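Local coordinates for protein transketolase (Campylobacter jejuni, PDB 3L84) that belongs to the transketolase family of thiamine diphosphate-dependent enzymes, two-subunit proteins whose chains each join two domains of the thiamine diphosphate-binding fold to a C-terminal domain, at residues G34-H45 against G214-E225; L577-H588 against F595-E603. One frame throughout, in Å; residues are numbered along the deposited sequence. Where two conformers were deposited one is given.

Interaction 1 (G34-H45 against G214-E225); sequences GLADILSVLSYH and GHDYEEINKALE
D37 and H215 both hold CG beside the backbone N and opposite the carbonyl carbon (chi1 -59° and -56°), which brings carboxylate and imidazole together where helix 34-42 meets the turn before helix 217-225 and then packs along the helix itself. Both helices belong to the thiamine diphosphate-binding alpha/beta domain, and their axes pass 9.4 Å apart at a crossing angle of -53°. H215 ND1 donates to the anti lone pair of D37 OD2, at 2.8 Å, with the carboxylate standing perpendicular to the ring. R14 forms a salt bridge with the same oxygen; these two partners probably favour the charged form and help fix the carboxylate's rotation, Y217 OH being only weakly bonded at OD1. H215 NE2 is held by the backbone N of T241, which pins the far side of the ring. One turn on, V41 is a knob in a hole formed by Y217, I220, N221 and L224: CG2 meets the edge of the tyrosine ring, and CB lies 3.7 Å from I220 CG2. At the far end, L224 CB sits over the H45 ring face, 4.0 Å from the centroid, in a CH-pi contact, and H45 NE2 donates in the ring plane to N221 OD1 at 2.8 Å. Between helix 34-42 and the turn leading into helix 217-225, one water donates to G34 O and G214 O and accepts from I38 N.

Interaction 2 (L577-H588 against F595-E603); sequences LKGEVIGVEAAH and FCHKVYGIE
V581, G583 and E585 alternate as backbone partners of the 598-600 strand, which runs parallel to strand 580-584 with I582 beside K598, G583 beside V599 and V584 beside Y600. G583 bonds the neighbouring strand through both N and O: its N donates to K598 O, and its O accepts from Y600 N at 2.7 Å, almost straight at 174°. V581 O takes two donors, K598 N at 3.1 Å and H597 N at 2.8 Å, the latter more bent. C596 SG lies against the glycine, 3.5 Å from G583 CA. V581 CG1, anti to the backbone N (chi1 -178°), lies 3.6 Å from F595 O. The extended chains of E580 and K598 cross at a slant, and their charged ends make a long salt bridge; two waters accepting from K598 NZ bridge the gap, one donating to E580 OE2 and the other only weakly to OE1. Beyond the strands, A586 centres an inverse gamma turn. I602 N then donates to A587 O at 3.0 Å from above the carbonyl plane, and I602 CD1 packs on A586. E603 CA covers one face of the H588 ring, and a water joins H588 NE2 to E603 OE1; H588 ND1 bonds to A464 O of the second subunit. The pair forms the parallel edge of the mixed sheet in the transketolase C-terminal domain, strand 598-600 being outermost.

In the fold
From the N terminus, the chain passes through helix 3-24 into helix 30-42, and interaction 1 closes a loop of 168 residues when helix 217-228 returns to it after strand 208-213, the outermost strand on one side of the first parallel sheet. The chain then builds the six-stranded parallel sheet of the pyrimidine-binding domain before reaching the C-terminal domain. There interaction 2 closes a short loop of six residues, adding strand 598-600 beside strand 580-584 as the outermost strand of the mixed sheet. The two contacts follow in series, neither nesting nor crossing. The centres of interactions 1 and 2 are about 60 Å apart, and the two lie on opposite sides of the chain's centre. Interaction 1 joins helices; interaction 2 joins strands and reaches the second subunit.

Interaction 1 (G34-H45 against G214-E225)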
# COMPACT_ATOMS: atom_id res chain seq x y z
N GLY A 34 -2.33 -26.99 -14.30
CA GLY A 34 -3.56 -26.41 -14.81
C GLY A 34 -3.36 -25.57 -16.05
O GLY A 34 -4.26 -25.48 -16.87
N LEU A 35 -2.17 -25.00 -16.20
CA LEU A 35 -1.86 -24.05 -17.26
C LEU A 35 -1.07 -24.67 -18.43
O LEU A 35 -0.82 -24.02 -19.44
CB LEU A 35 -1.08 -22.84 -16.73
CG LEU A 35 -1.91 -21.91 -15.85
CD1 LEU A 35 -0.96 -20.95 -15.14
CD2 LEU A 35 -2.91 -21.18 -16.69
N ALA A 36 -0.69 -25.94 -18.31
CA ALA A 36 0.25 -26.52 -19.27
C ALA A 36 -0.31 -26.64 -20.69
O ALA A 36 0.44 -26.46 -21.66
CB ALA A 36 0.74 -27.87 -18.79
N ASP A 37 -1.61 -26.90 -20.80
CA ASP A 37 -2.20 -26.99 -22.12
C ASP A 37 -2.25 -25.62 -22.80
O ASP A 37 -1.93 -25.48 -23.99
CB ASP A 37 -3.60 -27.62 -22.05
CG ASP A 37 -3.59 -29.01 -21.44
OD1 ASP A 37 -2.70 -29.82 -21.78
OD2 ASP A 37 -4.43 -29.28 -20.57
N ILE A 38 -2.64 -24.59 -22.05
CA ILE A 38 -2.64 -23.23 -22.55
C ILE A 38 -1.25 -22.82 -23.02
O ILE A 38 -1.10 -22.26 -24.09
CB ILE A 38 -3.18 -22.26 -21.48
CG1 ILE A 38 -4.68 -22.51 -21.25
CG2 ILE A 38 -2.87 -20.79 -21.87
CD1 ILE A 38 -5.24 -21.90 -19.94
N LEU A 39 -0.22 -23.04 -22.18
CA LEU A 39 1.14 -22.63 -22.58
C LEU A 39 1.65 -23.38 -23.80
O LEU A 39 2.32 -22.81 -24.64
CB LEU A 39 2.09 -22.72 -21.38
CG LEU A 39 3.47 -22.09 -21.64
CD1 LEU A 39 3.43 -20.63 -22.05
CD2 LEU A 39 4.34 -22.26 -20.38
N SER A 40 1.31 -24.66 -23.90
CA SER A 40 1.70 -25.41 -25.08
C SER A 40 1.16 -24.80 -26.36
O SER A 40 1.88 -24.65 -27.33
CB SER A 40 1.23 -26.83 -24.92
OG SER A 40 1.96 -27.40 -23.86
N VAL A 41 -0.12 -24.43 -26.36
CA VAL A 41 -0.68 -23.77 -27.53
C VAL A 41 -0.09 -22.37 -27.74
O VAL A 41 0.25 -21.97 -28.83
CB VAL A 41 -2.20 -23.68 -27.44
CG1 VAL A 41 -2.76 -22.99 -28.65
CG2 VAL A 41 -2.81 -25.09 -27.32
N LEU A 42 0.04 -21.62 -26.65
CA LEU A 42 0.60 -20.28 -26.72
C LEU A 42 2.00 -20.29 -27.32
O LEU A 42 2.38 -19.34 -28.00
CB LEU A 42 0.60 -19.62 -25.32
CG LEU A 42 1.06 -18.17 -25.27
CD1 LEU A 42 0.24 -17.23 -26.14
CD2 LEU A 42 1.01 -17.69 -23.82
N SER A 43 2.78 -21.34 -27.09
CA SER A 43 4.13 -21.42 -27.67
C SER A 43 4.15 -21.29 -29.20
O SER A 43 5.16 -20.87 -29.77
CB SER A 43 4.85 -22.70 -27.25
OG SER A 43 4.35 -23.84 -27.92
N TYR A 44 3.05 -21.65 -29.87
CA TYR A 44 2.95 -21.53 -31.33
C TYR A 44 2.62 -20.13 -31.78
O TYR A 44 2.76 -19.82 -32.95
CB TYR A 44 1.88 -22.50 -31.86
CG TYR A 44 2.30 -23.94 -31.78
CD1 TYR A 44 2.85 -24.58 -32.90
CD2 TYR A 44 2.20 -24.66 -30.60
CE1 TYR A 44 3.26 -25.88 -32.84
CE2 TYR A 44 2.62 -25.98 -30.53
CZ TYR A 44 3.14 -26.59 -31.66
OH TYR A 44 3.55 -27.90 -31.62
N HIS A 45 2.12 -19.30 -30.86
CA HIS A 45 1.75 -17.93 -31.19
C HIS A 45 2.81 -16.90 -30.78
O HIS A 45 2.92 -15.85 -31.40
CB HIS A 45 0.43 -17.58 -30.48
CG HIS A 45 -0.74 -18.33 -31.02
ND1 HIS A 45 -1.57 -17.81 -31.99
CD2 HIS A 45 -1.20 -19.57 -30.74
CE1 HIS A 45 -2.51 -18.71 -32.27
NE2 HIS A 45 -2.30 -19.79 -31.54
N GLY A 214 -9.90 -24.49 -20.84
CA GLY A 214 -8.45 -24.37 -20.87
C GLY A 214 -7.69 -25.66 -21.03
O GLY A 214 -6.44 -25.64 -21.01
N HIS A 215 -8.39 -26.78 -21.21
CA HIS A 215 -7.76 -28.07 -21.55
C HIS A 215 -8.11 -28.56 -22.93
O HIS A 215 -7.78 -29.71 -23.28
CB HIS A 215 -8.09 -29.13 -20.48
CG HIS A 215 -7.70 -28.69 -19.11
ND1 HIS A 215 -6.41 -28.33 -18.79
CD2 HIS A 215 -8.43 -28.50 -17.99
CE1 HIS A 215 -6.36 -27.94 -17.53
NE2 HIS A 215 -7.58 -28.05 -17.01
N ASP A 216 -8.76 -27.73 -23.74
CA ASP A 216 -9.11 -28.11 -25.09
C ASP A 216 -8.25 -27.34 -26.06
O ASP A 216 -8.38 -26.13 -26.23
CB ASP A 216 -10.59 -27.89 -25.38
CG ASP A 216 -11.02 -28.47 -26.72
OD1 ASP A 216 -10.90 -27.76 -27.73
OD2 ASP A 216 -11.45 -29.64 -26.76
N TYR A 217 -7.35 -28.05 -26.73
CA TYR A 217 -6.36 -27.39 -27.56
C TYR A 217 -6.97 -26.56 -28.67
O TYR A 217 -6.51 -25.43 -28.93
CB TYR A 217 -5.37 -28.40 -28.15
CG TYR A 217 -4.63 -29.18 -27.09
CD1 TYR A 217 -3.77 -28.55 -26.20
CD2 TYR A 217 -4.82 -30.54 -26.95
CE1 TYR A 217 -3.12 -29.23 -25.21
CE2 TYR A 217 -4.16 -31.25 -25.95
CZ TYR A 217 -3.32 -30.57 -25.08
OH TYR A 217 -2.70 -31.25 -24.06
N GLU A 218 -8.02 -27.09 -29.30
CA GLU A 218 -8.69 -26.36 -30.35
C GLU A 218 -9.32 -25.08 -29.82
O GLU A 218 -9.24 -24.05 -30.46
CB GLU A 218 -9.72 -27.27 -31.05
CG GLU A 218 -10.54 -26.62 -32.17
CD GLU A 218 -11.49 -27.59 -32.90
OE1 GLU A 218 -11.91 -28.62 -32.32
OE2 GLU A 218 -11.82 -27.30 -34.08
N GLU A 219 -9.97 -25.14 -28.67
CA GLU A 219 -10.63 -23.93 -28.14
C GLU A 219 -9.58 -22.87 -27.75
O GLU A 219 -9.76 -21.68 -27.99
CB GLU A 219 -11.46 -24.25 -26.90
CG GLU A 219 -12.72 -25.03 -27.14
CD GLU A 219 -13.55 -25.20 -25.88
OE1 GLU A 219 -13.71 -24.20 -25.12
OE2 GLU A 219 -14.08 -26.33 -25.66
N ILE A 220 -8.45 -23.31 -27.19
CA ILE A 220 -7.38 -22.38 -26.81
C ILE A 220 -6.84 -21.68 -28.06
O ILE A 220 -6.69 -20.46 -28.09
CB ILE A 220 -6.22 -23.08 -26.09
CG1 ILE A 220 -6.68 -23.75 -24.80
CG2 ILE A 220 -5.09 -22.08 -25.81
CD1 ILE A 220 -5.76 -24.89 -24.28
N ASN A 221 -6.56 -22.47 -29.10
CA ASN A 221 -6.01 -21.92 -30.33
C ASN A 221 -6.99 -20.92 -30.96
O ASN A 221 -6.58 -19.82 -31.33
CB ASN A 221 -5.65 -23.02 -31.31
CG ASN A 221 -5.00 -22.49 -32.53
OD1 ASN A 221 -3.92 -21.91 -32.46
ND2 ASN A 221 -5.62 -22.70 -33.68
N LYS A 222 -8.27 -21.28 -31.02
CA LYS A 222 -9.27 -20.42 -31.62
C LYS A 222 -9.39 -19.12 -30.81
O LYS A 222 -9.52 -18.04 -31.38
CB LYS A 222 -10.63 -21.13 -31.69
CG LYS A 222 -11.72 -20.32 -32.34
CD LYS A 222 -13.04 -21.08 -32.41
CE LYS A 222 -14.13 -20.23 -33.03
NZ LYS A 222 -15.26 -21.09 -33.52
N ALA A 223 -9.34 -19.21 -29.48
CA ALA A 223 -9.44 -18.02 -28.63
C ALA A 223 -8.25 -17.09 -28.84
O ALA A 223 -8.40 -15.87 -28.91
CB ALA A 223 -9.54 -18.43 -27.15
N LEU A 224 -7.07 -17.66 -28.97
CA LEU A 224 -5.88 -16.87 -29.21
C LEU A 224 -5.94 -16.19 -30.55
O LEU A 224 -5.59 -15.02 -30.67
CB LEU A 224 -4.62 -17.71 -29.05
CG LEU A 224 -4.26 -18.07 -27.62
CD1 LEU A 224 -3.09 -19.07 -27.57
CD2 LEU A 224 -3.92 -16.82 -26.78
N GLU A 225 -6.40 -16.90 -31.60
CA GLU A 225 -6.53 -16.26 -32.90
C GLU A 225 -7.52 -15.10 -32.85
O GLU A 225 -7.27 -14.04 -33.41
CB GLU A 225 -6.94 -17.27 -33.98
CG GLU A 225 -5.86 -18.31 -34.30
CD GLU A 225 -4.63 -17.73 -35.01
OE1 GLU A 225 -4.42 -16.49 -34.98
OE2 GLU A 225 -3.86 -18.52 -35.60
O HOH W 1 -4.03 -25.52 -19.50

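Interaction 2 (L577-H588 against F595-E603)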
# COMPACT_ATOMS: atom_id res chain seq x y z
N LEU A 577 30.97 14.79 11.58
CA LEU A 577 30.22 14.54 12.80
C LEU A 577 31.06 14.82 14.03
O LEU A 577 31.63 13.91 14.66
CB LEU A 577 29.67 13.10 12.79
CG LEU A 577 28.78 12.74 11.57
CD1 LEU A 577 28.42 11.24 11.58
CD2 LEU A 577 27.53 13.62 11.50
N LYS A 578 31.09 16.09 14.40
CA LYS A 578 31.91 16.55 15.51
C LYS A 578 31.10 16.85 16.76
O LYS A 578 29.97 17.33 16.68
CB LYS A 578 32.63 17.83 15.10
CG LYS A 578 33.64 17.65 14.00
CD LYS A 578 34.77 16.75 14.39
CE LYS A 578 35.88 16.79 13.35
NZ LYS A 578 36.89 15.81 13.72
N GLY A 579 31.67 16.57 17.92
CA GLY A 579 31.02 16.90 19.18
C GLY A 579 29.74 16.13 19.38
O GLY A 579 29.65 14.96 18.98
N GLU A 580 28.76 16.77 20.00
CA GLU A 580 27.46 16.13 20.18
C GLU A 580 26.63 16.43 18.94
O GLU A 580 26.46 17.59 18.52
CB GLU A 580 26.81 16.70 21.43
CG GLU A 580 25.56 15.97 21.87
CD GLU A 580 25.20 16.30 23.31
OE1 GLU A 580 25.25 15.38 24.18
OE2 GLU A 580 24.96 17.49 23.61
N VAL A 581 26.14 15.37 18.30
CA VAL A 581 25.47 15.44 16.99
C VAL A 581 23.98 15.36 17.21
O VAL A 581 23.50 14.40 17.82
CB VAL A 581 25.93 14.31 16.08
CG1 VAL A 581 25.27 14.42 14.70
CG2 VAL A 581 27.49 14.29 15.94
N ILE A 582 23.26 16.37 16.72
CA ILE A 582 21.82 16.47 16.85
C ILE A 582 21.22 16.42 15.44
O ILE A 582 21.50 17.29 14.60
CB ILE A 582 21.36 17.72 17.57
CG1 ILE A 582 22.02 17.84 18.96
CG2 ILE A 582 19.82 17.76 17.68
CD1 ILE A 582 23.27 18.68 19.02
N GLY A 583 20.40 15.41 15.19
CA GLY A 583 19.66 15.27 13.94
C GLY A 583 18.33 15.98 14.02
O GLY A 583 17.66 15.89 15.07
N VAL A 584 17.94 16.72 12.99
CA VAL A 584 16.74 17.51 12.99
C VAL A 584 15.96 17.27 11.69
O VAL A 584 16.44 17.57 10.59
CB VAL A 584 17.09 19.01 13.10
CG1 VAL A 584 15.82 19.83 13.16
CG2 VAL A 584 18.03 19.29 14.32
N GLU A 585 14.76 16.70 11.81
CA GLU A 585 13.92 16.40 10.65
C GLU A 585 12.46 16.45 11.08
O GLU A 585 12.12 15.97 12.13
CB GLU A 585 14.22 15.01 10.08
CG GLU A 585 15.48 14.91 9.24
CD GLU A 585 15.62 13.60 8.48
OE1 GLU A 585 15.12 12.51 8.93
OE2 GLU A 585 16.30 13.63 7.46
N ALA A 586 11.61 16.93 10.19
CA ALA A 586 10.16 16.93 10.39
C ALA A 586 9.61 15.56 9.99
O ALA A 586 8.92 15.38 8.98
CB ALA A 586 9.47 18.06 9.61
N ALA A 587 9.96 14.58 10.79
CA ALA A 587 9.66 13.15 10.53
C ALA A 587 9.93 12.40 11.80
O ALA A 587 10.63 12.89 12.68
CB ALA A 587 10.54 12.62 9.39
N HIS A 588 9.42 11.18 11.88
CA HIS A 588 9.77 10.27 12.99
C HIS A 588 10.80 9.36 12.40
O HIS A 588 10.44 8.34 11.79
CB HIS A 588 8.57 9.45 13.42
CG HIS A 588 8.81 8.64 14.63
ND1 HIS A 588 8.10 7.50 14.87
CD2 HIS A 588 9.60 8.84 15.72
CE1 HIS A 588 8.48 7.00 16.03
NE2 HIS A 588 9.40 7.77 16.56
N PHE A 595 23.79 8.09 13.12
CA PHE A 595 24.78 9.15 12.99
C PHE A 595 24.72 10.19 14.08
O PHE A 595 25.69 10.92 14.25
CB PHE A 595 24.63 9.85 11.63
CG PHE A 595 24.80 8.94 10.48
CD1 PHE A 595 26.03 8.37 10.25
CD2 PHE A 595 23.75 8.68 9.62
CE1 PHE A 595 26.21 7.50 9.19
CE2 PHE A 595 23.95 7.81 8.54
CZ PHE A 595 25.18 7.24 8.36
N CYS A 596 23.63 10.25 14.84
CA CYS A 596 23.35 11.33 15.78
C CYS A 596 23.25 10.83 17.21
O CYS A 596 22.78 9.71 17.47
CB CYS A 596 22.04 12.00 15.44
SG CYS A 596 22.00 12.68 13.76
N HIS A 597 23.68 11.65 18.17
CA HIS A 597 23.48 11.37 19.58
C HIS A 597 22.06 11.64 20.01
O HIS A 597 21.53 10.93 20.88
CB HIS A 597 24.42 12.21 20.44
CG HIS A 597 25.86 11.98 20.13
ND1 HIS A 597 26.60 10.95 20.67
CD2 HIS A 597 26.69 12.67 19.33
CE1 HIS A 597 27.84 11.02 20.20
NE2 HIS A 597 27.92 12.06 19.39
N LYS A 598 21.48 12.68 19.44
CA LYS A 598 20.13 13.10 19.77
C LYS A 598 19.37 13.33 18.47
O LYS A 598 19.96 13.74 17.49
CB LYS A 598 20.11 14.40 20.57
CG LYS A 598 20.81 14.35 21.93
CD LYS A 598 20.68 15.67 22.66
CE LYS A 598 21.35 15.57 23.99
NZ LYS A 598 21.16 16.90 24.71
N VAL A 599 18.05 13.11 18.49
CA VAL A 599 17.21 13.33 17.34
C VAL A 599 16.02 14.19 17.75
O VAL A 599 15.33 13.85 18.71
CB VAL A 599 16.74 12.01 16.73
CG1 VAL A 599 15.74 12.22 15.60
CG2 VAL A 599 17.94 11.18 16.26
N TYR A 600 15.84 15.29 17.02
CA TYR A 600 14.79 16.26 17.20
C TYR A 600 13.84 16.13 16.02
O TYR A 600 14.07 16.69 14.97
CB TYR A 600 15.40 17.66 17.26
CG TYR A 600 14.51 18.76 17.79
CD1 TYR A 600 14.39 18.98 19.14
CD2 TYR A 600 13.81 19.59 16.93
CE1 TYR A 600 13.62 20.00 19.64
CE2 TYR A 600 13.04 20.61 17.43
CZ TYR A 600 12.96 20.81 18.78
OH TYR A 600 12.20 21.82 19.34
N GLY A 601 12.79 15.35 16.24
CA GLY A 601 11.86 14.98 15.19
C GLY A 601 10.43 15.14 15.64
O GLY A 601 10.12 15.96 16.53
N ILE A 602 9.55 14.33 15.06
CA ILE A 602 8.14 14.31 15.40
C ILE A 602 7.78 12.87 15.75
O ILE A 602 8.02 11.98 14.91
CB ILE A 602 7.29 14.83 14.23
CG1 ILE A 602 7.73 16.19 13.76
CG2 ILE A 602 5.78 14.79 14.61
CD1 ILE A 602 7.03 16.61 12.45
N GLU A 603 7.16 12.66 16.87
CA GLU A 603 6.84 11.29 17.35
C GLU A 603 5.36 10.97 17.25
O GLU A 603 4.97 9.81 17.46
CB GLU A 603 7.34 11.12 18.77
CG GLU A 603 8.84 11.14 18.86
CD GLU A 603 9.31 10.90 20.27
OE1 GLU A 603 9.66 9.74 20.59
OE2 GLU A 603 9.29 11.87 21.08
O HOH W 2 22.68 18.55 23.05
O HOH W 3 23.02 16.06 26.69
O HOH W 4 10.23 7.61 19.08